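Local coordinates for initiator protein NS1 (Human bocavirus, PDB 4KW3) that probably binds the viral replication origin and nicks one DNA strand to start rolling-circle replication, here as its N-terminal origin-recognition and nickase domain, at residues E43-Q48 against L66-D71; I47-C52 against S221-D226; T87-H92 against C134-G139; K80-A85 against L114-I119. All coordinates share one frame; numbering follows the deposited sequence.

Contact 1: E43-Q48 against L66-D71; sequences EQSMIQ and LISLED
Leu69 reaches across to helix 43-49 with its CG turned away from its own carbonyl carbon (chi1 -78°), which carries the two methyls toward Ser45 and Met46. Met46 has to fold to answer it: its CB points away from the partner helix, but bends at both chi2 (-51°) and chi3 (-78°) bring the thioether back. The two side chains meet at a slant, with Met46 SD 3.9 Å from Leu69 CD1. Beside this sulfur, the methylene of Ser45 faces the fork of the leucine, its CB lying 3.9 Å from Leu69 CD2 and 4.1 Å from Leu69 CD1. At the margin the hydroxyls Ser45 OG and Ser68 OG come within 4.2 Å, too far for a hydrogen bond; Ser68 OG is instead bonded to Leu65 O, one turn back in its own helix. Leu69 is buried further by Thr42 and Ile219, and Met46 by His35 and Ser220. This is small-scale helix packing, one leucine set against a serine methylene and a methionine sulfur, and it joins two of the short helices that lie to one side of the central sheet in this HUH-type nickase domain.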
loop_
_atom_site.group_PDB
_atom_site.type_symbol
_atom_site.label_atom_id
_atom_site.label_comp_id
_atom_site.label_asym_id
_atom_site.label_seq_id
_atom_site.Cartn_x
_atom_site.Cartn_y
_atom_site.Cartn_z
ATOM N N GLU A 43 -4.424 -18.458 3.431
ATOM C CA GLU A 43 -5.884 -18.410 3.379
ATOM C C GLU A 43 -6.521 -18.991 4.632
ATOM O O GLU A 43 -7.535 -18.485 5.097
ATOM C CB GLU A 43 -6.459 -19.032 2.096
ATOM C CG GLU A 43 -5.652 -20.135 1.507
ATOM C CD GLU A 43 -4.637 -19.671 0.483
ATOM O OE1 GLU A 43 -5.027 -19.498 -0.691
ATOM O OE2 GLU A 43 -3.451 -19.533 0.842
ATOM N N GLN A 44 -5.895 -20.011 5.207
ATOM C CA GLN A 44 -6.417 -20.602 6.432
ATOM C C GLN A 44 -6.174 -19.694 7.624
ATOM O O GLN A 44 -7.065 -19.498 8.452
ATOM C CB GLN A 44 -5.788 -21.964 6.696
ATOM C CG GLN A 44 -6.505 -22.729 7.770
ATOM C CD GLN A 44 -7.982 -22.901 7.459
ATOM O OE1 GLN A 44 -8.828 -22.811 8.353
ATOM N NE2 GLN A 44 -8.302 -23.149 6.187
ATOM N N SER A 45 -4.965 -19.142 7.699
ATOM C CA SER A 45 -4.646 -18.184 8.742
ATOM C C SER A 45 -5.658 -17.027 8.778
ATOM O O SER A 45 -6.118 -16.653 9.857
ATOM C CB SER A 45 -3.235 -17.641 8.544
ATOM O OG SER A 45 -2.258 -18.608 8.881
ATOM N N MET A 46 -6.029 -16.495 7.609
ATOM C CA MET A 46 -7.010 -15.411 7.524
ATOM C C MET A 46 -8.354 -15.806 8.117
ATOM O O MET A 46 -8.982 -15.021 8.834
ATOM C CB MET A 46 -7.235 -14.952 6.069
ATOM C CG MET A 46 -5.998 -14.397 5.365
ATOM S SD MET A 46 -5.146 -13.114 6.303
ATOM C CE MET A 46 -6.208 -11.706 5.995
ATOM N N ILE A 47 -8.789 -17.031 7.844
ATOM C CA ILE A 47 -10.056 -17.501 8.393
ATOM C C ILE A 47 -10.036 -17.598 9.917
ATOM O O ILE A 47 -10.956 -17.127 10.586
ATOM C CB ILE A 47 -10.447 -18.863 7.798
ATOM C CG1 ILE A 47 -10.676 -18.705 6.295
ATOM C CG2 ILE A 47 -11.711 -19.399 8.464
ATOM C CD1 ILE A 47 -11.042 -19.958 5.591
ATOM N N GLN A 48 -8.977 -18.191 10.453
ATOM C CA GLN A 48 -8.816 -18.348 11.889
ATOM C C GLN A 48 -8.811 -16.996 12.586
ATOM O O GLN A 48 -9.334 -16.851 13.693
ATOM C CB GLN A 48 -7.508 -19.078 12.171
ATOM C CG GLN A 48 -7.574 -20.035 13.323
ATOM C CD GLN A 48 -6.396 -20.970 13.321
ATOM O OE1 GLN A 48 -5.766 -21.183 12.278
ATOM N NE2 GLN A 48 -6.075 -21.527 14.488
ATOM N N LEU A 66 -0.819 -13.675 13.946
ATOM C CA LEU A 66 -0.313 -12.392 13.466
ATOM C C LEU A 66 1.187 -12.414 13.222
ATOM O O LEU A 66 1.662 -11.856 12.233
ATOM C CB LEU A 66 -0.691 -11.260 14.424
ATOM C CG LEU A 66 -2.187 -10.976 14.415
ATOM C CD1 LEU A 66 -2.536 -9.984 15.483
ATOM C CD2 LEU A 66 -2.615 -10.480 13.019
ATOM N N ILE A 67 1.941 -13.031 14.125
ATOM C CA ILE A 67 3.370 -13.222 13.886
ATOM C C ILE A 67 3.630 -14.017 12.594
ATOM O O ILE A 67 4.525 -13.664 11.821
ATOM C CB ILE A 67 4.089 -13.896 15.088
ATOM C CG1 ILE A 67 4.204 -12.905 16.237
ATOM C CG2 ILE A 67 5.504 -14.261 14.725
ATOM C CD1 ILE A 67 4.980 -11.644 15.835
ATOM N N SER A 68 2.813 -15.029 12.305
ATOM C CA SER A 68 3.116 -15.835 11.137
ATOM C C SER A 68 2.699 -15.092 9.863
ATOM O O SER A 68 3.215 -15.358 8.784
ATOM C CB SER A 68 2.448 -17.218 11.187
ATOM O OG SER A 68 1.065 -17.148 10.907
ATOM N N LEU A 69 1.753 -14.176 9.988
ATOM C CA LEU A 69 1.243 -13.443 8.835
ATOM C C LEU A 69 2.056 -12.218 8.477
ATOM O O LEU A 69 1.848 -11.640 7.423
ATOM C CB LEU A 69 -0.198 -13.012 9.096
ATOM C CG LEU A 69 -1.208 -14.134 8.905
ATOM C CD1 LEU A 69 -2.628 -13.690 9.290
ATOM C CD2 LEU A 69 -1.123 -14.594 7.476
ATOM N N GLU A 70 3.033 -11.888 9.314
ATOM C CA GLU A 70 3.601 -10.537 9.365
ATOM C C GLU A 70 3.984 -9.835 8.059
ATOM O O GLU A 70 3.617 -8.665 7.880
ATOM C CB GLU A 70 4.772 -10.524 10.347
ATOM C CG GLU A 70 5.409 -9.174 10.558
ATOM C CD GLU A 70 6.747 -9.288 11.255
ATOM O OE1 GLU A 70 7.000 -10.349 11.873
ATOM O OE2 GLU A 70 7.544 -8.327 11.193
ATOM N N ASP A 71 4.665 -10.497 7.132
ATOM C CA ASP A 71 4.937 -9.827 5.840
ATOM C C ASP A 71 4.250 -10.504 4.650
ATOM O O ASP A 71 4.608 -10.269 3.505
ATOM C CB ASP A 71 6.443 -9.719 5.581
ATOM C CG ASP A 71 7.139 -8.760 6.537
ATOM O OD1 ASP A 71 6.475 -7.882 7.137
ATOM O OD2 ASP A 71 8.363 -8.916 6.727
#

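Contact 2: I47-C52 against S221-D226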
loop_
_atom_site.group_PDB
_atom_site.type_symbol
_atom_site.label_atom_id
_atom_site.label_comp_id
_atom_site.label_asym_id
_atom_site.label_seq_id
_atom_site.Cartn_x
_atom_site.Cartn_y
_atom_site.Cartn_z
ATOM N N ILE A 47 -8.789 -17.031 7.844
ATOM C CA ILE A 47 -10.056 -17.501 8.393
ATOM C C ILE A 47 -10.036 -17.598 9.917
ATOM O O ILE A 47 -10.956 -17.127 10.586
ATOM C CB ILE A 47 -10.447 -18.863 7.798
ATOM C CG1 ILE A 47 -10.676 -18.705 6.295
ATOM C CG2 ILE A 47 -11.711 -19.399 8.464
ATOM C CD1 ILE A 47 -11.042 -19.958 5.591
ATOM N N GLN A 48 -8.977 -18.191 10.453
ATOM C CA GLN A 48 -8.816 -18.348 11.889
ATOM C C GLN A 48 -8.811 -16.996 12.586
ATOM O O GLN A 48 -9.334 -16.851 13.693
ATOM C CB GLN A 48 -7.508 -19.078 12.171
ATOM C CG GLN A 48 -7.574 -20.035 13.323
ATOM C CD GLN A 48 -6.396 -20.970 13.321
ATOM O OE1 GLN A 48 -5.766 -21.183 12.278
ATOM N NE2 GLN A 48 -6.075 -21.527 14.488
ATOM N N LEU A 49 -8.248 -16.002 11.908
ATOM C CA LEU A 49 -8.135 -14.657 12.446
ATOM C C LEU A 49 -9.500 -14.049 12.786
ATOM O O LEU A 49 -9.598 -13.258 13.735
ATOM C CB LEU A 49 -7.390 -13.744 11.473
ATOM C CG LEU A 49 -7.044 -12.380 12.055
ATOM C CD1 LEU A 49 -6.031 -12.551 13.160
ATOM C CD2 LEU A 49 -6.563 -11.434 11.006
ATOM N N ARG A 50 -10.535 -14.406 12.009
ATOM C CA ARG A 50 -11.906 -13.917 12.235
ATOM C C ARG A 50 -12.403 -14.201 13.645
ATOM O O ARG A 50 -13.216 -13.447 14.169
ATOM C CB ARG A 50 -12.914 -14.522 11.256
ATOM C CG ARG A 50 -12.658 -14.264 9.801
ATOM C CD ARG A 50 -13.844 -14.722 8.953
ATOM N NE ARG A 50 -13.625 -14.427 7.534
ATOM C CZ ARG A 50 -13.143 -15.297 6.647
ATOM N NH1 ARG A 50 -12.870 -16.537 7.027
ATOM N NH2 ARG A 50 -12.960 -14.939 5.376
ATOM N N ASN A 51 -11.905 -15.275 14.259
ATOM C CA ASN A 51 -12.421 -15.743 15.542
ATOM C C ASN A 51 -11.628 -15.215 16.733
ATOM O O ASN A 51 -11.826 -15.654 17.866
ATOM C CB ASN A 51 -12.429 -17.272 15.585
ATOM C CG ASN A 51 -13.062 -17.886 14.358
ATOM O OD1 ASN A 51 -14.118 -17.445 13.904
ATOM N ND2 ASN A 51 -12.416 -18.913 13.807
ATOM N N CYS A 52 -10.725 -14.278 16.476
ATOM C CA CYS A 52 -9.830 -13.794 17.513
ATOM C C CYS A 52 -10.434 -12.678 18.359
ATOM O O CYS A 52 -11.180 -11.836 17.860
ATOM C CB CYS A 52 -8.526 -13.303 16.889
ATOM S SG CYS A 52 -7.438 -14.588 16.258
ATOM N N SER A 221 -10.906 -7.175 5.927
ATOM C CA SER A 221 -12.264 -6.687 6.052
ATOM C C SER A 221 -13.027 -7.486 7.107
ATOM O O SER A 221 -13.990 -6.987 7.682
ATOM C CB SER A 221 -12.990 -6.828 4.719
ATOM O OG SER A 221 -12.360 -6.057 3.713
ATOM N N TYR A 222 -12.585 -8.717 7.371
ATOM C CA TYR A 222 -13.275 -9.598 8.312
ATOM C C TYR A 222 -12.553 -9.637 9.642
ATOM O O TYR A 222 -12.731 -10.555 10.437
ATOM C CB TYR A 222 -13.422 -11.013 7.741
ATOM C CG TYR A 222 -13.910 -11.025 6.314
ATOM C CD1 TYR A 222 -14.987 -10.243 5.916
ATOM C CD2 TYR A 222 -13.276 -11.794 5.355
ATOM C CE1 TYR A 222 -15.428 -10.240 4.603
ATOM C CE2 TYR A 222 -13.708 -11.802 4.044
ATOM C CZ TYR A 222 -14.782 -11.022 3.673
ATOM O OH TYR A 222 -15.203 -11.038 2.363
ATOM N N SER A 223 -11.740 -8.625 9.887
ATOM C CA SER A 223 -11.063 -8.504 11.162
ATOM C C SER A 223 -11.239 -7.078 11.676
ATOM O O SER A 223 -11.889 -6.252 11.031
ATOM C CB SER A 223 -9.585 -8.865 11.007
ATOM O OG SER A 223 -8.943 -8.965 12.263
ATOM N N LYS A 224 -10.632 -6.781 12.817
ATOM C CA LYS A 224 -10.803 -5.492 13.483
ATOM C C LYS A 224 -9.446 -4.933 13.888
ATOM O O LYS A 224 -8.522 -5.684 14.214
ATOM C CB LYS A 224 -11.688 -5.635 14.731
ATOM C CG LYS A 224 -13.064 -6.230 14.492
ATOM C CD LYS A 224 -13.965 -5.257 13.725
ATOM C CE LYS A 224 -15.391 -5.799 13.574
ATOM N NZ LYS A 224 -16.362 -4.744 13.162
ATOM N N PRO A 225 -9.325 -3.606 13.872
ATOM C CA PRO A 225 -8.075 -2.935 14.213
ATOM C C PRO A 225 -7.588 -3.275 15.612
ATOM O O PRO A 225 -6.379 -3.381 15.839
ATOM C CB PRO A 225 -8.442 -1.454 14.142
ATOM C CG PRO A 225 -9.606 -1.385 13.264
ATOM C CD PRO A 225 -10.354 -2.664 13.409
ATOM N N ASP A 226 -8.511 -3.411 16.554
ATOM C CA ASP A 226 -8.124 -3.729 17.929
ATOM C C ASP A 226 -7.661 -5.199 18.080
ATOM O O ASP A 226 -7.094 -5.577 19.117
ATOM C CB ASP A 226 -9.204 -3.319 18.941
ATOM C CG ASP A 226 -10.548 -3.885 18.603
ATOM O OD1 ASP A 226 -10.743 -4.281 17.431
ATOM O OD2 ASP A 226 -11.406 -3.934 19.501
#
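Arg50 and Tyr222 run side by side and point the same way, the arginine laid along the tyrosine from its backbone outward. The aliphatic part comes first: Arg50 CG is 3.8 Å from the carbonyl Tyr222 O and 3.9 Å from Tyr222 CB. With chi2 at -171° and chi3 likewise straight, the chain stays extended to Arg50 NE, which lies 3.4 Å from Tyr222 CB. The guanidinium then draws level with the ring. Its edge is turned to the tyrosine, Arg50 NH2 being nearest Tyr222 CD2 at 3.2 Å. The two planes stand 42° apart and NH2 approaches the ring obliquely; the groups are not stacked. Ile47 CG2 also lies at the guanidinium edge, while Ser221 CB sits above one face of the ring near its rim. Weak hydrogen bonds link Tyr222 OH to Lys28 O and to Glu31 N at the start of helix 31-38.

A second, smaller meeting lies alongside. Leu49 CD2 is 3.7 Å from Ser223 OG and 4.0 Å from Ser223 CB, and Leu49 also packs on Leu66 of helix 60-69. Leu49 is the first residue of a type I turn that runs to Cys52, and Ser223 lies just ahead of Lys224, the N-cap of helix 225-228. Chemically the joint rests on van der Waals contact between Leu49 and Arg50 and a loop; the arginine charge lies beside the aromatic ring at a slant, so any electrostatic share is likely to be modest.

Contact 3: T87-H92 against C134-G139; sequences TTLMSH and CAQFYG
Leu89 sets a methyl squarely over the ring of Phe137, and this is the tight half of the contact. CD2 of Leu89 stands 3.7 Å from the centroid of the Phe137 ring and only 12° off the ring normal, a CH-pi contact over the face. The methyl is almost equally far from most ring atoms: Leu89 CD2 to Phe137 CD2 is 3.7 Å, and Leu89 CD2 to Phe137 CZ is 4.1 Å. The leucine and phenylalanine side chains cross at about a right angle, with one methyl over the face. Both residues are buried: the phenylalanine also packs edge-to-face with Tyr18 and touches Met185, and Leu140, one turn on from Gln136, adds to the cover on Leu89.

Toward solvent the fit slackens. Gln136, extended from the backbone with CG anti to its N (chi1 178°), passes the other leucine methyl, Leu89 CD1 being 3.9 Å from Gln136 OE1. The amide and the imidazole of His92 are tilted 45° to each other. The amide has a firmer partner in Lys93, whose NZ is hydrogen-bonded to Gln136 OE1.

The helix axes approach to 10.0 Å, and the two helical segments run obliquely, closer to antiparallel than parallel. Cohesion rests on the apolar leucine-phenylalanine packing, whereas the outer edge has a polar link from Gln136 to Lys93; across these segments the exposed His92 makes only distant contact with the amide, His92 CD2 lying 4.1 Å from Gln136 NE2.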
loop_
_atom_site.group_PDB
_atom_site.type_symbol
_atom_site.label_atom_id
_atom_site.label_comp_id
_atom_site.label_asym_id
_atom_site.label_seq_id
_atom_site.Cartn_x
_atom_site.Cartn_y
_atom_site.Cartn_z
ATOM N N THR A 87 9.712 1.283 -8.216
ATOM C CA THR A 87 11.122 1.097 -8.516
ATOM C C THR A 87 11.312 0.968 -10.017
ATOM O O THR A 87 12.174 1.624 -10.605
ATOM C CB THR A 87 11.657 -0.166 -7.804
ATOM O OG1 THR A 87 11.755 0.103 -6.397
ATOM C CG2 THR A 87 12.999 -0.509 -8.294
ATOM N N THR A 88 10.510 0.108 -10.635
ATOM C CA THR A 88 10.543 -0.030 -12.078
ATOM C C THR A 88 10.256 1.316 -12.760
ATOM O O THR A 88 10.953 1.687 -13.714
ATOM C CB THR A 88 9.556 -1.097 -12.559
ATOM O OG1 THR A 88 9.878 -2.350 -11.940
ATOM C CG2 THR A 88 9.606 -1.250 -14.100
ATOM N N LEU A 89 9.254 2.048 -12.255
ATOM C CA LEU A 89 8.905 3.362 -12.800
ATOM C C LEU A 89 10.089 4.313 -12.791
ATOM O O LEU A 89 10.429 4.880 -13.834
ATOM C CB LEU A 89 7.762 4.008 -12.030
ATOM C CG LEU A 89 7.450 5.453 -12.473
ATOM C CD1 LEU A 89 6.762 5.531 -13.820
ATOM C CD2 LEU A 89 6.596 6.152 -11.431
ATOM N N MET A 90 10.730 4.466 -11.629
ATOM C CA MET A 90 11.870 5.378 -11.505
ATOM C C MET A 90 13.031 4.907 -12.370
ATOM O O MET A 90 13.786 5.701 -12.927
ATOM C CB MET A 90 12.311 5.525 -10.055
ATOM C CG MET A 90 11.290 6.256 -9.235
ATOM S SD MET A 90 10.809 7.807 -10.025
ATOM C CE MET A 90 12.166 8.881 -9.561
ATOM N N SER A 91 13.163 3.594 -12.464
ATOM C CA SER A 91 14.144 2.979 -13.327
ATOM C C SER A 91 13.991 3.451 -14.785
ATOM O O SER A 91 14.977 3.822 -15.433
ATOM C CB SER A 91 13.996 1.464 -13.235
ATOM O OG SER A 91 15.085 0.807 -13.826
ATOM N N HIS A 92 12.755 3.451 -15.283
ATOM C CA HIS A 92 12.470 3.970 -16.614
ATOM C C HIS A 92 12.764 5.474 -16.697
ATOM O O HIS A 92 13.439 5.920 -17.620
ATOM C CB HIS A 92 11.021 3.695 -17.041
ATOM C CG HIS A 92 10.718 2.255 -17.323
ATOM N ND1 HIS A 92 11.489 1.217 -16.846
ATOM C CD2 HIS A 92 9.720 1.680 -18.037
ATOM C CE1 HIS A 92 10.982 0.068 -17.253
ATOM N NE2 HIS A 92 9.908 0.320 -17.976
ATOM N N CYS A 134 0.675 8.802 -14.709
ATOM C CA CYS A 134 -0.319 7.956 -14.064
ATOM C C CYS A 134 -0.623 6.629 -14.778
ATOM O O CYS A 134 -0.599 5.579 -14.151
ATOM C CB CYS A 134 -1.623 8.716 -13.802
ATOM S SG CYS A 134 -1.593 9.719 -12.318
ATOM N N ALA A 135 -0.925 6.667 -16.071
ATOM C CA ALA A 135 -1.289 5.436 -16.779
ATOM C C ALA A 135 -0.132 4.430 -16.832
ATOM O O ALA A 135 -0.317 3.226 -16.609
ATOM C CB ALA A 135 -1.801 5.748 -18.177
ATOM N N GLN A 136 1.056 4.940 -17.118
ATOM C CA GLN A 136 2.256 4.134 -17.161
ATOM C C GLN A 136 2.481 3.470 -15.802
ATOM O O GLN A 136 2.735 2.266 -15.723
ATOM C CB GLN A 136 3.439 5.023 -17.542
ATOM C CG GLN A 136 4.789 4.355 -17.585
ATOM C CD GLN A 136 5.937 5.355 -17.638
ATOM O OE1 GLN A 136 5.745 6.559 -17.440
ATOM N NE2 GLN A 136 7.132 4.864 -17.950
ATOM N N PHE A 137 2.368 4.266 -14.741
ATOM C CA PHE A 137 2.568 3.803 -13.377
ATOM C C PHE A 137 1.531 2.726 -13.067
ATOM O O PHE A 137 1.865 1.668 -12.528
ATOM C CB PHE A 137 2.450 4.974 -12.399
ATOM C CG PHE A 137 3.095 4.727 -11.053
ATOM C CD1 PHE A 137 3.613 3.476 -10.721
ATOM C CD2 PHE A 137 3.179 5.752 -10.116
ATOM C CE1 PHE A 137 4.212 3.250 -9.480
ATOM C CE2 PHE A 137 3.755 5.531 -8.875
ATOM C CZ PHE A 137 4.283 4.279 -8.556
ATOM N N TYR A 138 0.282 3.011 -13.419
ATOM C CA TYR A 138 -0.832 2.077 -13.275
ATOM C C TYR A 138 -0.526 0.733 -13.944
ATOM O O TYR A 138 -0.778 -0.328 -13.364
ATOM C CB TYR A 138 -2.095 2.673 -13.895
ATOM C CG TYR A 138 -3.380 1.919 -13.599
ATOM C CD1 TYR A 138 -3.695 1.506 -12.306
ATOM C CD2 TYR A 138 -4.298 1.650 -14.614
ATOM C CE1 TYR A 138 -4.886 0.828 -12.035
ATOM C CE2 TYR A 138 -5.473 0.978 -14.358
ATOM C CZ TYR A 138 -5.763 0.561 -13.071
ATOM O OH TYR A 138 -6.939 -0.104 -12.835
ATOM N N GLY A 139 0.023 0.781 -15.154
ATOM C CA GLY A 139 0.301 -0.425 -15.907
ATOM C C GLY A 139 1.420 -1.252 -15.303
ATOM O O GLY A 139 1.341 -2.470 -15.234
#

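Contact 4: K80-A85 against L114-I119; sequences KAVYMA and LHCHII
Val82, the residue of 80-85 that meets the strand, sits in a turn of helix 74-94 spanned by the backbone bond from Met84 N to Lys80 O, 2.9 Å, and its own carbonyl O is hydrogen-bonded to Thr86 OG1. It meets strand 114-122 through its two methyls, which divide the work. Val82 CG1, placed opposite the backbone N by chi1 of 171°, lies 3.4 Å from Ile118 CG1 and 3.7 Å from Ile118 CD1, the two side chains slanting across one another. Val82 CG2 turns to the other partner, 3.7 Å from Cys116 SG and 4.1 Å from Cys116 CB. Cys116 and Ile118 both direct CB toward the helix, while His117 between them points away. His115 and His117, with Glu108, are the predicted divalent metal ligands, and His115-Cys116-His117 is the RCR-2 or HUH motif; the valine thus packs on the back of the strand that carries these histidines. All three touching residues are buried close to the centre of the chain. Leu78 and Thr86 of the same helix also touch the strand, Val105 and Ile141 enclose Val82 further, and Ile118 leans on Phe137 of helix 134-149. Helix 74-94 lies over a strand flanked in the sheet by strands 15-21 and 101-109.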
loop_
_atom_site.group_PDB
_atom_site.type_symbol
_atom_site.label_atom_id
_atom_site.label_comp_id
_atom_site.label_asym_id
_atom_site.label_seq_id
_atom_site.Cartn_x
_atom_site.Cartn_y
_atom_site.Cartn_z
ATOM N N LYS A 80 4.109 -4.614 -1.441
ATOM C CA LYS A 80 5.406 -4.927 -2.061
ATOM C C LYS A 80 5.342 -4.820 -3.590
ATOM O O LYS A 80 6.295 -4.374 -4.225
ATOM C CB LYS A 80 5.887 -6.324 -1.676
ATOM C CG LYS A 80 6.100 -6.530 -0.180
ATOM C CD LYS A 80 6.344 -8.001 0.153
ATOM C CE LYS A 80 6.260 -8.266 1.638
ATOM N NZ LYS A 80 6.537 -9.710 1.934
ATOM N N ALA A 81 4.223 -5.257 -4.168
ATOM C CA ALA A 81 4.017 -5.206 -5.607
ATOM C C ALA A 81 4.117 -3.760 -6.104
ATOM O O ALA A 81 4.868 -3.460 -7.044
ATOM C CB ALA A 81 2.663 -5.810 -5.970
ATOM N N VAL A 82 3.359 -2.877 -5.458
ATOM C CA VAL A 82 3.357 -1.464 -5.795
ATOM C C VAL A 82 4.752 -0.841 -5.644
ATOM O O VAL A 82 5.198 -0.087 -6.520
ATOM C CB VAL A 82 2.309 -0.691 -4.947
ATOM C CG1 VAL A 82 2.448 0.796 -5.144
ATOM C CG2 VAL A 82 0.897 -1.128 -5.319
ATOM N N TYR A 83 5.447 -1.186 -4.560
ATOM C CA TYR A 83 6.822 -0.734 -4.347
ATOM C C TYR A 83 7.755 -1.176 -5.500
ATOM O O TYR A 83 8.497 -0.363 -6.068
ATOM C CB TYR A 83 7.379 -1.212 -2.993
ATOM C CG TYR A 83 8.805 -0.763 -2.767
ATOM C CD1 TYR A 83 9.875 -1.518 -3.224
ATOM C CD2 TYR A 83 9.080 0.438 -2.130
ATOM C CE1 TYR A 83 11.176 -1.081 -3.059
ATOM C CE2 TYR A 83 10.373 0.875 -1.957
ATOM C CZ TYR A 83 11.411 0.112 -2.418
ATOM O OH TYR A 83 12.699 0.549 -2.240
ATOM N N MET A 84 7.753 -2.466 -5.815
ATOM C CA MET A 84 8.508 -2.934 -6.971
ATOM C C MET A 84 8.160 -2.163 -8.266
ATOM O O MET A 84 9.059 -1.755 -9.012
ATOM C CB MET A 84 8.335 -4.441 -7.167
ATOM C CG MET A 84 9.077 -5.274 -6.093
ATOM S SD MET A 84 8.999 -7.063 -6.370
ATOM C CE MET A 84 7.283 -7.422 -6.018
ATOM N N ALA A 85 6.866 -1.963 -8.518
ATOM C CA ALA A 85 6.421 -1.216 -9.684
ATOM C C ALA A 85 6.960 0.222 -9.686
ATOM O O ALA A 85 7.351 0.734 -10.741
ATOM C CB ALA A 85 4.905 -1.237 -9.797
ATOM N N LEU A 114 -9.784 -0.616 -1.656
ATOM C CA LEU A 114 -8.499 -1.211 -1.342
ATOM C C LEU A 114 -7.413 -0.399 -2.064
ATOM O O LEU A 114 -7.232 -0.518 -3.276
ATOM C CB LEU A 114 -8.485 -2.673 -1.812
ATOM C CG LEU A 114 -7.146 -3.407 -1.723
ATOM C CD1 LEU A 114 -6.673 -3.421 -0.281
ATOM C CD2 LEU A 114 -7.257 -4.841 -2.265
ATOM N N HIS A 115 -6.689 0.440 -1.336
ATOM C CA HIS A 115 -5.742 1.296 -2.032
ATOM C C HIS A 115 -4.317 1.315 -1.496
ATOM O O HIS A 115 -4.043 0.871 -0.397
ATOM C CB HIS A 115 -6.300 2.721 -2.215
ATOM C CG HIS A 115 -6.760 3.370 -0.958
ATOM N ND1 HIS A 115 -7.941 4.075 -0.887
ATOM C CD2 HIS A 115 -6.186 3.468 0.262
ATOM C CE1 HIS A 115 -8.095 4.542 0.340
ATOM N NE2 HIS A 115 -7.039 4.196 1.056
ATOM N N CYS A 116 -3.408 1.823 -2.312
ATOM C CA CYS A 116 -2.072 2.119 -1.848
ATOM C C CYS A 116 -1.778 3.599 -2.052
ATOM O O CYS A 116 -2.124 4.173 -3.094
ATOM C CB CYS A 116 -1.058 1.320 -2.639
ATOM S SG CYS A 116 -1.061 -0.384 -2.227
ATOM N N HIS A 117 -1.125 4.203 -1.067
ATOM C CA HIS A 117 -0.538 5.524 -1.237
ATOM C C HIS A 117 0.929 5.306 -1.530
ATOM O O HIS A 117 1.576 4.445 -0.896
ATOM C CB HIS A 117 -0.678 6.358 0.023
ATOM C CG HIS A 117 -2.082 6.757 0.328
ATOM N ND1 HIS A 117 -2.595 7.992 -0.027
ATOM C CD2 HIS A 117 -3.087 6.082 0.938
ATOM C CE1 HIS A 117 -3.853 8.063 0.368
ATOM N NE2 HIS A 117 -4.176 6.918 0.951
ATOM N N ILE A 118 1.430 6.046 -2.520
ATOM C CA ILE A 118 2.840 6.008 -2.886
ATOM C C ILE A 118 3.411 7.416 -2.817
ATOM O O ILE A 118 2.935 8.318 -3.503
ATOM C CB ILE A 118 3.027 5.507 -4.335
ATOM C CG1 ILE A 118 2.331 4.164 -4.529
ATOM C CG2 ILE A 118 4.506 5.438 -4.733
ATOM C CD1 ILE A 118 1.072 4.250 -5.337
ATOM N N ILE A 119 4.430 7.608 -1.993
ATOM C CA ILE A 119 5.202 8.841 -2.057
ATOM C C ILE A 119 6.524 8.503 -2.731
ATOM O O ILE A 119 7.280 7.652 -2.260
ATOM C CB ILE A 119 5.472 9.462 -0.662
ATOM C CG1 ILE A 119 4.183 9.584 0.145
ATOM C CG2 ILE A 119 6.093 10.830 -0.810
ATOM C CD1 ILE A 119 4.427 9.880 1.582
#

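In the fold
Contacts 1 and 2 share Ile47 and Gln48 of helix 43-49, lie about 10 Å apart between centres, and touch. Contacts 3 and 4, about 11 Å apart between centres, both use helix 74-94 and also touch. The two pairs occupy different parts of the domain: the centre of contact 3 lies about 31 Å from that of contact 1, across the chain's centre. A probable hydrogen bond from Lys80 NZ to Asp71 O bridges contacts 4 and 1. Along the chain, contact 1 closes first, contacts 3 and 4 interleave, and contact 2 brings residues 221-226 back to the early helices. The predicted metal-site strand thus has helices behind it, with a second helical cluster to one side.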